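Local coordinates for transcriptional regulator, SorC family (Enterococcus faecalis, PDB 2O0M), which probably regulates transcription by binding DNA through an N-terminal domain and a carbohydrate effector through the sugar-binding domain, at residues A[99-102]-A[103-107]; A[314-317]-A[318-322]; A[192-195]-A[196-200]; A[151-154]-A[155-159]; A[253-256]-A[257-261]. All blocks are in the same frame, centred on the assembly; numbering follows the deposited sequence.

Contact 1 (A[99-102]-A[103-107]); sequences KEMT and QYFGI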
loop_
_atom_site.group_PDB
_atom_site.type_symbol
_atom_site.label_atom_id
_atom_site.label_comp_id
_atom_site.label_asym_id
_atom_site.label_seq_id
_atom_site.Cartn_x
_atom_site.Cartn_y
_atom_site.Cartn_z
ATOM N N LYS A 99 -8.032 -17.901 9.941
ATOM C CA LYS A 99 -9.308 -18.325 9.350
ATOM C C LYS A 99 -10.419 -17.345 9.680
ATOM O O LYS A 99 -11.193 -16.952 8.808
ATOM C CB LYS A 99 -9.702 -19.711 9.863
ATOM C CG LYS A 99 -11.123 -20.151 9.482
ATOM C CD LYS A 99 -11.480 -21.455 10.186
ATOM C CE LYS A 99 -12.977 -21.764 10.099
ATOM N NZ LYS A 99 -13.374 -22.892 11.003
ATOM N N GLU A 100 -10.506 -16.963 10.948
ATOM C CA GLU A 100 -11.546 -16.047 11.385
ATOM C C GLU A 100 -11.405 -14.704 10.657
ATOM O O GLU A 100 -12.396 -14.100 10.253
ATOM C CB GLU A 100 -11.513 -15.865 12.907
ATOM C CG GLU A 100 -11.998 -17.110 13.681
ATOM C CD GLU A 100 -12.115 -16.899 15.187
ATOM O OE1 GLU A 100 -12.227 -15.738 15.643
ATOM O OE2 GLU A 100 -12.121 -17.913 15.925
HETATM N N MSE A 101 -10.170 -14.253 10.465
HETATM C CA MSE A 101 -9.937 -12.985 9.755
HETATM C C MSE A 101 -10.333 -13.062 8.284
HETATM O O MSE A 101 -11.000 -12.163 7.782
HETATM C CB MSE A 101 -8.474 -12.533 9.882
HETATM C CG MSE A 101 -8.108 -12.005 11.262
HETATM SE SE MSE A 101 -8.907 -10.267 11.637
HETATM C CE MSE A 101 -7.746 -9.220 10.538
ATOM N N THR A 102 -9.944 -14.131 7.591
ATOM C CA THR A 102 -10.289 -14.246 6.171
ATOM C C THR A 102 -11.804 -14.287 5.979
ATOM O O THR A 102 -12.328 -13.686 5.057
ATOM C CB THR A 102 -9.673 -15.486 5.479
ATOM O OG1 THR A 102 -10.265 -16.678 6.000
ATOM C CG2 THR A 102 -8.186 -15.535 5.697
ATOM N N GLN A 103 -12.498 -14.997 6.867
ATOM C CA GLN A 103 -13.950 -15.119 6.788
ATOM C C GLN A 103 -14.657 -13.824 7.163
ATOM O O GLN A 103 -15.681 -13.481 6.584
ATOM C CB GLN A 103 -14.420 -16.290 7.656
ATOM C CG GLN A 103 -13.897 -17.611 7.107
ATOM C CD GLN A 103 -14.503 -18.835 7.765
ATOM O OE1 GLN A 103 -14.951 -18.786 8.906
ATOM N NE2 GLN A 103 -14.521 -19.945 7.036
ATOM N N TYR A 104 -14.093 -13.091 8.116
ATOM C CA TYR A 104 -14.667 -11.813 8.529
ATOM C C TYR A 104 -14.744 -10.854 7.342
ATOM O O TYR A 104 -15.741 -10.158 7.159
ATOM C CB TYR A 104 -13.826 -11.201 9.656
ATOM C CG TYR A 104 -14.390 -9.944 10.271
ATOM C CD1 TYR A 104 -14.079 -8.689 9.754
ATOM C CD2 TYR A 104 -15.212 -10.002 11.389
ATOM C CE1 TYR A 104 -14.594 -7.530 10.317
ATOM C CE2 TYR A 104 -15.720 -8.851 11.965
ATOM C CZ TYR A 104 -15.405 -7.619 11.426
ATOM O OH TYR A 104 -15.915 -6.484 12.004
ATOM N N PHE A 105 -13.692 -10.835 6.527
ATOM C CA PHE A 105 -13.603 -9.893 5.403
ATOM C C PHE A 105 -14.015 -10.492 4.066
ATOM O O PHE A 105 -14.234 -9.756 3.095
ATOM C CB PHE A 105 -12.189 -9.317 5.300
ATOM C CG PHE A 105 -11.824 -8.431 6.450
ATOM C CD1 PHE A 105 -10.759 -8.747 7.286
ATOM C CD2 PHE A 105 -12.562 -7.287 6.713
ATOM C CE1 PHE A 105 -10.434 -7.930 8.350
ATOM C CE2 PHE A 105 -12.241 -6.474 7.791
ATOM C CZ PHE A 105 -11.182 -6.797 8.602
ATOM N N GLY A 106 -14.120 -11.813 4.006
ATOM C CA GLY A 106 -14.410 -12.490 2.746
ATOM C C GLY A 106 -13.267 -12.439 1.745
ATOM O O GLY A 106 -13.514 -12.370 0.541
ATOM N N ILE A 107 -12.021 -12.515 2.226
ATOM C CA ILE A 107 -10.822 -12.422 1.370
ATOM C C ILE A 107 -10.091 -13.762 1.222
ATOM O O ILE A 107 -10.497 -14.741 1.829
ATOM C CB ILE A 107 -9.847 -11.327 1.891
ATOM C CG1 ILE A 107 -9.435 -11.618 3.343
ATOM C CG2 ILE A 107 -10.510 -9.966 1.795
ATOM C CD1 ILE A 107 -8.255 -10.795 3.826
#

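Contact 2 (A[314-317]-A[318-322]); sequences KAIR and AYMKN. With PO4 (phosphate ion), chain C.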
loop_
_atom_site.group_PDB
_atom_site.type_symbol
_atom_site.label_atom_id
_atom_site.label_comp_id
_atom_site.label_asym_id
_atom_site.label_seq_id
_atom_site.Cartn_x
_atom_site.Cartn_y
_atom_site.Cartn_z
ATOM N N LYS A 314 -9.580 -0.119 13.368
ATOM C CA LYS A 314 -10.694 0.610 12.761
ATOM C C LYS A 314 -10.431 0.922 11.289
ATOM O O LYS A 314 -11.305 0.736 10.438
ATOM C CB LYS A 314 -10.973 1.899 13.528
ATOM C CG LYS A 314 -11.572 1.679 14.907
ATOM C CD LYS A 314 -11.627 2.971 15.687
ATOM C CE LYS A 314 -12.656 2.925 16.806
ATOM N NZ LYS A 314 -12.555 1.711 17.657
ATOM N N ALA A 315 -9.216 1.373 10.990
ATOM C CA ALA A 315 -8.853 1.713 9.607
ATOM C C ALA A 315 -8.885 0.466 8.725
ATOM O O ALA A 315 -9.363 0.505 7.587
ATOM C CB ALA A 315 -7.482 2.347 9.562
ATOM N N ILE A 316 -8.347 -0.633 9.243
ATOM C CA ILE A 316 -8.348 -1.910 8.518
ATOM C C ILE A 316 -9.780 -2.343 8.181
ATOM O O ILE A 316 -10.091 -2.669 7.036
ATOM C CB ILE A 316 -7.620 -3.016 9.314
ATOM C CG1 ILE A 316 -6.117 -2.714 9.373
ATOM C CG2 ILE A 316 -7.844 -4.382 8.682
ATOM C CD1 ILE A 316 -5.379 -3.499 10.465
ATOM N N ARG A 317 -10.659 -2.310 9.172
ATOM C CA ARG A 317 -12.068 -2.658 8.948
ATOM C C ARG A 317 -12.710 -1.792 7.858
ATOM O O ARG A 317 -13.431 -2.291 7.002
ATOM C CB ARG A 317 -12.866 -2.512 10.242
ATOM C CG ARG A 317 -12.610 -3.611 11.245
ATOM C CD ARG A 317 -13.103 -3.213 12.614
ATOM N NE ARG A 317 -14.505 -2.796 12.585
ATOM C CZ ARG A 317 -15.023 -1.834 13.346
ATOM N NH1 ARG A 317 -14.273 -1.176 14.227
ATOM N NH2 ARG A 317 -16.308 -1.522 13.236
ATOM N N ALA A 318 -12.435 -0.496 7.885
ATOM C CA ALA A 318 -13.102 0.437 6.980
ATOM C C ALA A 318 -12.630 0.254 5.543
ATOM O O ALA A 318 -13.432 0.283 4.601
ATOM C CB ALA A 318 -12.890 1.863 7.437
ATOM N N TYR A 319 -11.325 0.074 5.363
ATOM C CA TYR A 319 -10.796 -0.124 4.014
ATOM C C TYR A 319 -11.159 -1.519 3.502
ATOM O O TYR A 319 -11.548 -1.679 2.348
ATOM C CB TYR A 319 -9.269 0.057 3.928
ATOM C CG TYR A 319 -8.790 -0.438 2.586
ATOM C CD1 TYR A 319 -8.981 0.328 1.435
ATOM C CD2 TYR A 319 -8.261 -1.714 2.441
ATOM C CE1 TYR A 319 -8.608 -0.145 0.176
ATOM C CE2 TYR A 319 -7.883 -2.195 1.196
ATOM C CZ TYR A 319 -8.054 -1.416 0.066
ATOM O OH TYR A 319 -7.681 -1.918 -1.172
HETATM N N MSE A 320 -10.998 -2.534 4.340
HETATM C CA MSE A 320 -11.099 -3.908 3.853
HETATM C C MSE A 320 -12.512 -4.268 3.383
HETATM O O MSE A 320 -12.682 -5.236 2.628
HETATM C CB MSE A 320 -10.566 -4.898 4.904
HETATM C CG MSE A 320 -9.060 -4.806 5.123
HETATM SE SE MSE A 320 -7.984 -5.333 3.595
HETATM C CE MSE A 320 -8.795 -7.053 3.328
ATOM N N LYS A 321 -13.508 -3.482 3.801
ATOM C CA LYS A 321 -14.913 -3.709 3.429
ATOM C C LYS A 321 -15.109 -3.872 1.936
ATOM O O LYS A 321 -15.848 -4.776 1.495
ATOM C CB LYS A 321 -15.803 -2.565 3.927
ATOM C CG LYS A 321 -16.306 -2.769 5.320
ATOM C CD LYS A 321 -17.274 -1.689 5.738
ATOM C CE LYS A 321 -18.009 -2.076 7.002
ATOM N NZ LYS A 321 -18.840 -0.975 7.544
ATOM N N ASN A 322 -14.449 -3.003 1.173
ATOM C CA ASN A 322 -14.531 -2.995 -0.288
ATOM C C ASN A 322 -13.229 -3.376 -1.013
ATOM O O ASN A 322 -13.116 -3.152 -2.215
ATOM C CB ASN A 322 -15.021 -1.619 -0.773
ATOM C CG ASN A 322 -13.919 -0.529 -0.763
ATOM O OD1 ASN A 322 -12.789 -0.726 -0.269
ATOM N ND2 ASN A 322 -14.266 0.638 -1.312
HETATM P P PO4 C . -17.140 -3.648 10.291
HETATM O O1 PO4 C . -17.982 -2.601 10.979
HETATM O O2 PO4 C . -16.906 -4.862 11.150
HETATM O O3 PO4 C . -17.831 -4.056 9.018
HETATM O O4 PO4 C . -15.807 -3.048 9.944
#

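Contact 3 (A[192-195]-A[196-200]); sequences SAVM and ANKTG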
loop_
_atom_site.group_PDB
_atom_site.type_symbol
_atom_site.label_atom_id
_atom_site.label_comp_id
_atom_site.label_asym_id
_atom_site.label_seq_id
_atom_site.Cartn_x
_atom_site.Cartn_y
_atom_site.Cartn_z
ATOM N N SER A 192 10.000 1.814 -3.422
ATOM C CA SER A 192 10.271 1.041 -4.652
ATOM C C SER A 192 11.760 0.740 -4.804
ATOM O O SER A 192 12.163 -0.392 -5.146
ATOM C CB SER A 192 9.795 1.814 -5.890
ATOM O OG SER A 192 8.398 2.059 -5.822
ATOM N N ALA A 193 12.584 1.751 -4.530
ATOM C CA ALA A 193 14.028 1.626 -4.704
ATOM C C ALA A 193 14.604 0.653 -3.701
ATOM O O ALA A 193 15.443 -0.197 -4.046
ATOM C CB ALA A 193 14.700 2.975 -4.595
ATOM N N VAL A 194 14.145 0.759 -2.461
ATOM C CA VAL A 194 14.607 -0.142 -1.408
ATOM C C VAL A 194 14.174 -1.578 -1.696
ATOM O O VAL A 194 14.978 -2.519 -1.599
ATOM C CB VAL A 194 14.138 0.319 -0.009
ATOM C CG1 VAL A 194 14.480 -0.729 1.058
ATOM C CG2 VAL A 194 14.793 1.657 0.330
HETATM N N MSE A 195 12.908 -1.756 -2.054
HETATM C CA MSE A 195 12.420 -3.098 -2.376
HETATM C C MSE A 195 13.229 -3.700 -3.509
HETATM O O MSE A 195 13.603 -4.866 -3.454
HETATM C CB MSE A 195 10.950 -3.061 -2.778
HETATM C CG MSE A 195 10.015 -2.828 -1.643
HETATM SE SE MSE A 195 8.257 -3.661 -1.989
HETATM C CE MSE A 195 7.567 -3.451 -0.200
ATOM N N ALA A 196 13.508 -2.901 -4.531
ATOM C CA ALA A 196 14.278 -3.395 -5.669
ATOM C C ALA A 196 15.646 -3.875 -5.203
ATOM O O ALA A 196 16.082 -4.982 -5.542
ATOM C CB ALA A 196 14.421 -2.325 -6.724
ATOM N N ASN A 197 16.309 -3.048 -4.395
ATOM C CA ASN A 197 17.624 -3.388 -3.869
ATOM C C ASN A 197 17.604 -4.666 -3.059
ATOM O O ASN A 197 18.383 -5.572 -3.312
ATOM C CB ASN A 197 18.182 -2.265 -3.001
ATOM C CG ASN A 197 19.555 -2.602 -2.430
ATOM O OD1 ASN A 197 20.513 -2.841 -3.176
ATOM N ND2 ASN A 197 19.656 -2.639 -1.112
ATOM N N LYS A 198 16.689 -4.746 -2.103
ATOM C CA LYS A 198 16.678 -5.866 -1.168
ATOM C C LYS A 198 16.275 -7.197 -1.822
ATOM O O LYS A 198 16.702 -8.272 -1.370
ATOM C CB LYS A 198 15.773 -5.564 0.018
ATOM C CG LYS A 198 16.216 -4.385 0.852
ATOM C CD LYS A 198 17.499 -4.646 1.611
ATOM C CE LYS A 198 17.674 -3.620 2.727
ATOM N NZ LYS A 198 19.067 -3.170 2.865
ATOM N N THR A 199 15.454 -7.128 -2.871
ATOM C CA THR A 199 14.952 -8.325 -3.552
ATOM C C THR A 199 15.779 -8.762 -4.762
ATOM O O THR A 199 15.527 -9.828 -5.322
ATOM C CB THR A 199 13.496 -8.156 -4.022
ATOM O OG1 THR A 199 13.416 -7.152 -5.046
ATOM C CG2 THR A 199 12.577 -7.812 -2.841
ATOM N N GLY A 200 16.738 -7.936 -5.171
ATOM C CA GLY A 200 17.529 -8.195 -6.371
ATOM C C GLY A 200 16.887 -7.742 -7.666
ATOM O O GLY A 200 17.385 -8.046 -8.752
#

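Contact 4 (A[151-154]-A[155-159]); sequences GTTM and AMVAE. With PO4 (phosphate ion), chain B.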
loop_
_atom_site.group_PDB
_atom_site.type_symbol
_atom_site.label_atom_id
_atom_site.label_comp_id
_atom_site.label_asym_id
_atom_site.label_seq_id
_atom_site.Cartn_x
_atom_site.Cartn_y
_atom_site.Cartn_z
ATOM N N GLY A 151 4.754 5.095 3.103
ATOM C CA GLY A 151 4.360 5.174 4.492
ATOM C C GLY A 151 5.319 4.439 5.400
ATOM O O GLY A 151 6.224 3.740 4.945
ATOM N N THR A 152 5.126 4.601 6.704
ATOM C CA THR A 152 6.056 4.054 7.680
ATOM C C THR A 152 6.115 2.527 7.649
ATOM O O THR A 152 7.189 1.941 7.644
ATOM C CB THR A 152 5.714 4.545 9.093
ATOM O OG1 THR A 152 5.747 5.974 9.116
ATOM C CG2 THR A 152 6.692 4.001 10.107
ATOM N N THR A 153 4.953 1.880 7.602
ATOM C CA THR A 153 4.901 0.422 7.526
ATOM C C THR A 153 5.641 -0.090 6.312
ATOM O O THR A 153 6.481 -0.978 6.411
ATOM C CB THR A 153 3.452 -0.064 7.472
ATOM O OG1 THR A 153 2.796 0.334 8.678
ATOM C CG2 THR A 153 3.380 -1.566 7.327
HETATM N N MSE A 154 5.322 0.473 5.155
HETATM C CA MSE A 154 5.927 0.010 3.922
HETATM C C MSE A 154 7.446 0.262 3.868
HETATM O O MSE A 154 8.192 -0.546 3.307
HETATM C CB MSE A 154 5.238 0.658 2.728
HETATM C CG MSE A 154 3.802 0.187 2.529
HETATM SE SE MSE A 154 3.687 -1.689 2.010
HETATM C CE MSE A 154 4.618 -1.527 0.322
ATOM N N ALA A 155 7.905 1.367 4.449
ATOM C CA ALA A 155 9.335 1.678 4.496
ATOM C C ALA A 155 10.072 0.576 5.272
ATOM O O ALA A 155 11.106 0.061 4.832
ATOM C CB ALA A 155 9.560 3.012 5.150
HETATM N N MSE A 156 9.499 0.192 6.399
HETATM C CA MSE A 156 10.110 -0.857 7.227
HETATM C C MSE A 156 10.026 -2.235 6.595
HETATM O O MSE A 156 10.991 -3.027 6.657
HETATM C CB MSE A 156 9.480 -0.881 8.610
HETATM C CG MSE A 156 9.775 0.356 9.418
HETATM SE SE MSE A 156 11.675 0.739 9.662
HETATM C CE MSE A 156 12.368 -1.053 9.790
ATOM N N VAL A 157 8.879 -2.541 5.986
ATOM C CA VAL A 157 8.739 -3.764 5.220
ATOM C C VAL A 157 9.811 -3.851 4.138
ATOM O O VAL A 157 10.493 -4.869 4.001
ATOM C CB VAL A 157 7.336 -3.863 4.566
ATOM C CG1 VAL A 157 7.316 -4.967 3.509
ATOM C CG2 VAL A 157 6.266 -4.104 5.632
ATOM N N ALA A 158 9.956 -2.778 3.360
ATOM C CA ALA A 158 10.907 -2.761 2.255
ATOM C C ALA A 158 12.336 -3.034 2.742
ATOM O O ALA A 158 13.066 -3.818 2.135
ATOM C CB ALA A 158 10.837 -1.441 1.506
ATOM N N GLU A 159 12.719 -2.412 3.850
ATOM C CA GLU A 159 14.081 -2.565 4.396
ATOM C C GLU A 159 14.376 -4.009 4.796
ATOM O O GLU A 159 15.543 -4.413 4.883
ATOM C CB GLU A 159 14.267 -1.654 5.612
ATOM C CG GLU A 159 14.250 -0.173 5.292
ATOM C CD GLU A 159 15.490 0.307 4.542
ATOM O OE1 GLU A 159 16.498 -0.451 4.478
ATOM O OE2 GLU A 159 15.453 1.456 4.037
HETATM P P PO4 B . 1.623 4.183 7.876
HETATM O O1 PO4 B . 0.330 4.070 8.596
HETATM O O2 PO4 B . 2.285 2.871 7.678
HETATM O O3 PO4 B . 1.420 4.936 6.599
HETATM O O4 PO4 B . 2.535 5.066 8.672
#

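Contact 5 (A[253-256]-A[257-261]); sequences RKMS and DDEMV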
loop_
_atom_site.group_PDB
_atom_site.type_symbol
_atom_site.label_atom_id
_atom_site.label_comp_id
_atom_site.label_asym_id
_atom_site.label_seq_id
_atom_site.Cartn_x
_atom_site.Cartn_y
_atom_site.Cartn_z
ATOM N N ARG A 253 0.820 14.186 5.590
ATOM C CA ARG A 253 0.963 14.570 4.177
ATOM C C ARG A 253 0.731 16.054 3.912
ATOM O O ARG A 253 0.752 16.494 2.758
ATOM C CB ARG A 253 0.003 13.740 3.324
ATOM C CG ARG A 253 0.367 12.246 3.291
ATOM C CD ARG A 253 -0.735 11.464 2.610
ATOM N NE ARG A 253 -0.463 10.028 2.486
ATOM C CZ ARG A 253 -1.312 9.183 1.907
ATOM N NH1 ARG A 253 -2.459 9.645 1.413
ATOM N NH2 ARG A 253 -1.014 7.891 1.816
ATOM N N LYS A 254 0.505 16.820 4.974
ATOM C CA LYS A 254 0.341 18.273 4.880
ATOM C C LYS A 254 -0.763 18.660 3.891
ATOM O O LYS A 254 -0.591 19.543 3.028
ATOM C CB LYS A 254 1.678 18.946 4.542
ATOM C CG LYS A 254 2.777 18.591 5.531
ATOM C CD LYS A 254 4.052 19.384 5.309
ATOM C CE LYS A 254 5.145 18.936 6.267
ATOM N NZ LYS A 254 4.756 19.042 7.709
HETATM N N MSE A 255 -1.907 17.998 4.035
HETATM C CA MSE A 255 -3.074 18.320 3.233
HETATM C C MSE A 255 -3.550 19.724 3.611
HETATM O O MSE A 255 -3.230 20.233 4.686
HETATM C CB MSE A 255 -4.172 17.270 3.421
HETATM C CG MSE A 255 -3.759 15.899 2.917
HETATM SE SE MSE A 255 -5.212 14.610 2.906
HETATM C CE MSE A 255 -6.038 15.278 1.406
ATOM N N SER A 256 -4.289 20.358 2.711
ATOM C CA SER A 256 -4.758 21.724 2.932
ATOM C C SER A 256 -5.699 21.811 4.131
ATOM O O SER A 256 -6.333 20.831 4.500
ATOM C CB SER A 256 -5.489 22.249 1.691
ATOM O OG SER A 256 -6.775 21.673 1.599
ATOM N N ASP A 257 -5.806 22.998 4.722
ATOM C CA ASP A 257 -6.710 23.203 5.851
ATOM C C ASP A 257 -8.145 22.817 5.499
ATOM O O ASP A 257 -8.831 22.164 6.278
ATOM C CB ASP A 257 -6.698 24.667 6.297
ATOM C CG ASP A 257 -5.338 25.117 6.796
ATOM O OD1 ASP A 257 -4.498 24.252 7.132
ATOM O OD2 ASP A 257 -5.119 26.341 6.857
ATOM N N ASP A 258 -8.601 23.241 4.324
ATOM C CA ASP A 258 -9.947 22.912 3.890
ATOM C C ASP A 258 -10.155 21.393 3.814
ATOM O O ASP A 258 -11.204 20.887 4.201
ATOM C CB ASP A 258 -10.250 23.546 2.524
ATOM C CG ASP A 258 -10.457 25.056 2.591
ATOM O OD1 ASP A 258 -10.712 25.620 3.682
ATOM O OD2 ASP A 258 -10.365 25.702 1.534
ATOM N N GLU A 259 -9.164 20.670 3.301
ATOM C CA GLU A 259 -9.284 19.215 3.176
ATOM C C GLU A 259 -9.320 18.534 4.539
ATOM O O GLU A 259 -10.099 17.607 4.753
ATOM C CB GLU A 259 -8.143 18.637 2.333
ATOM C CG GLU A 259 -8.267 18.964 0.847
ATOM C CD GLU A 259 -7.043 18.551 0.030
ATOM O OE1 GLU A 259 -5.907 18.898 0.416
ATOM O OE2 GLU A 259 -7.218 17.884 -1.010
HETATM N N MSE A 260 -8.479 18.999 5.458
HETATM C CA MSE A 260 -8.444 18.434 6.806
HETATM C C MSE A 260 -9.808 18.592 7.480
HETATM O O MSE A 260 -10.339 17.648 8.062
HETATM C CB MSE A 260 -7.381 19.129 7.644
HETATM C CG MSE A 260 -7.410 18.756 9.090
HETATM SE SE MSE A 260 -7.380 16.812 9.394
HETATM C CE MSE A 260 -5.478 16.680 9.398
ATOM N N VAL A 261 -10.364 19.795 7.403
ATOM C CA VAL A 261 -11.659 20.058 8.022
ATOM C C VAL A 261 -12.751 19.201 7.374
ATOM O O VAL A 261 -13.592 18.647 8.077
ATOM C CB VAL A 261 -12.028 21.547 7.952
ATOM C CG1 VAL A 261 -13.479 21.765 8.401
ATOM C CG2 VAL A 261 -11.075 22.347 8.818
HETATM O O HOH W 1 -4.323 21.145 7.218
#

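Contact 1 (A[99-102]-A[103-107])
Met-101, a selenomethionine, lays its terminal methyl against the rim of the Phe-105 ring one turn further along helix 96-105. CE lies 3.7 Å from Phe-105 CE1, at the ring edge and in its plane. The two side chains run alongside each other in the same direction; bends at chi2 (-71°) and chi3 of Met-101 bring the methyl there. Tyr-104 CD1 sits over one face of the Phe-105 ring, displaced toward its rim. Met-101 and Phe-105 form the tight, buried side of the helix: Ile-316 and Met-320 of helix 313-320 pack on Phe-105, and Ile-339 of helix 333-339 touches both Met-101 and Phe-105. The solvent side is looser. There the extended Lys-99 chain crosses the amide of Gln-103, and Lys-99 CE comes no nearer than 3.8 Å to Gln-103 OE1. Lys-99 O takes two donors from the same face of its plane, Gln-103 N at 3.0 Å and Thr-102 OG1, also at 3.0 Å; a chi1 of 68° turns that hydroxyl back toward the preceding turn. At the helix end Thr-102 O receives Ile-107 N, 3.1 Å away and in the carbonyl plane, besides a weak bond from Gly-106 N. Gly-106, with positive phi, leads the chain out. Apolar packing thus fixes the inner face, while the Thr-102 hydroxyl gives Lys-99 O a second donor and backbone N-H groups beyond the helix satisfy Thr-102 O.

Contact 2 (A[314-317]-A[318-322])
Ile-316 and Met-320 pack side by side on the inner face of helix 313-320, the helix of the beta-alpha-beta unit formed with strands 302-306 and 328-332. Ile-316 CG2 lies 3.8 Å from CG of Met-320, a selenomethionine, and Met-320 N bonds to Ile-316 O at 2.8 Å. Ala-335 of helix 333-339 also touches Ile-316. Arg-317 leaves on another face and wraps along a phosphate ion, probably acquired from the crystallisation liquor. Its CB begins the approach, 3.0 Å from phosphate O4. CG and CD continue past the same oxygen at greater distances. A bend at chi3 (54°) then swings the guanidinium round, edge toward the phosphorus, which lies in its plane. NE donates to O4 at 3.0 Å and makes a weak second bond to O2. Tyr-104 touches this side chain too. Lys-321, one turn on, reaches Arg-317 only with its base: Lys-321 CG stands 3.4 Å from Arg-317 O, while the ammonium bonds to Glu-279 O. The phosphate probably balances the Arg-317 charge, and its bonds to NE and NH2 fix the rotation of the guanidinium. At the tip of Arg-317, NH2 donates to phosphate O1 over 3.0 Å, at an N-H...O angle of 166°.

Contact 3 (A[192-195]-A[196-200])
From Ser-192 to Thr-199 the backbone is regular helix, the N-H groups of Ala-196, Asn-197, Lys-198 and Thr-199 each bonding to the carbonyl four residues back, until Gly-200 turns to a positive phi of 84°. The last of these carbonyls, Met-195 O, is gripped twice by Thr-199: its N at 3.0 Å and its hydroxyl OG1 at 2.8 Å arrive from opposite faces of the carbonyl plane. A chi1 of 66° swings OG1 back over the turn and leaves CG2 also close, 3.2 Å from Met-195 O. The same hydroxyl accepts a weak bond from Gly-201 N. Toward helix 152-159, Val-194 and Lys-198 run alongside one another; Val-194 CG1 lies 4.1 Å from Lys-198 CG, which itself rests 3.3 Å from Val-194 O. Ala-196, which is buried, adds only its methyl, CB standing 3.4 Å from Ser-192 O. Met-195, a selenomethionine, extends beyond CG into the core, where it meets Val-148, Phe-173 and Met-154. Ser-192 points to the same interior and its OG bonds to Ala-188 O. Past Thr-199, Gly-200 N makes a weak bond to Asn-197 O. The helix ends in a Schellman motif at Gly-200, closing the helix of the beta-alpha-beta unit that runs from strand 169-175 through helix 188-199 to strand 202-203.

Contact 4 (A[151-154]-A[155-159])
Gly-151 and Ala-155 close the first turn of helix 152-159, the helix of the beta-alpha-beta unit between strands 142-148 and 169-175; Ala-155 N bonds to Gly-151 O at 3.0 Å. This helix start receives a phosphate ion, probably from the crystallisation liquor. Thr-153 holds phosphate O2 by two bonds, from N at 2.8 Å and from OG1, also at 2.8 Å. With chi1 at -62° the hydroxyl stands beside the backbone N, which lets both donors reach one oxygen. Thr-152 N adds a weak bond to O4. Gly-151, the N-cap residue, has no side chain, and its CA approaches phosphate O3 to 3.6 Å. Further round the ion, Lys-312 NZ and Arg-252 NH1 also bond to it; with the helix N-terminus they would favour an anion, consistent with a place for a phosphorylated sugar effector. Behind this shell the next turn continues the helical bonding. Val-157 N bonds to Thr-153 O and Ala-158 N to Met-154 O, while the selenomethionine side chain of Met-154 packs on Val-240 of strand 238-245. Val-157 is held from beyond by Phe-127 and Leu-131 of helix 122-138. Val-157 CG2, the branch anti to the carbonyl carbon, lies 3.2 Å from Thr-153 O.

Contact 5 (A[253-256]-A[257-261])
A capping box starts helix 257-265, with Ser-256 as N-cap and Glu-259 as its partner three residues on. Glu-259 N donates to Ser-256 OG at 3.1 Å, and in return Ser-256 N donates to Glu-259 OE1 at 3.2 Å with an N-H...O angle of 155°, meeting the lone pair turned away from the other carboxylate oxygen. A chi1 of 75° folds the serine hydroxyl over the first turn, where it can accept. The Glu-259 chain, extended beyond CG, reaches back to the N-cap. Its second oxygen, OE2, bonds to the hydroxyl of Tyr-285. Met-255, a selenomethionine, crosses this side chain at about a right angle and sets CE 3.7 Å from Glu-259 CD. One residue further, Met-260 N bonds to Ser-256 O at 3.0 Å, the first regular bond of the helix. A water sits 2.9 Å from Met-255 O and 3.1 Å from Asp-257 OD1. Just upstream Lys-254, with positive phi, ends helix 246-252 in a Schellman motif, so the short link 253-256 joins the end of one helix to the start of the next. With both carboxylate oxygens occupied and the helix N-terminus nearby, Glu-259 would be expected to stay ionised and to stabilise the first turn.

The contacts form two touching pairs and one outlier. Contacts 1 and 2, with centres 12 Å apart, meet where Phe-105 CD2 lies 3.6 Å from Met-320 CB, so that helices 96-105 and 313-320 share one apolar seam. Contacts 3 and 4, also 12 Å apart between centres, join through selenomethionine methyls, Met-195 CE standing 3.6 Å from Met-154 CE. The nearest atoms of contacts 2 and 4 are about 9 Å apart. Each of these two holds its own phosphate; that of contact 4 is also bound by Arg-252, the residue before contact 5. The nearest atoms of contacts 4 and 5 are about 7 Å apart.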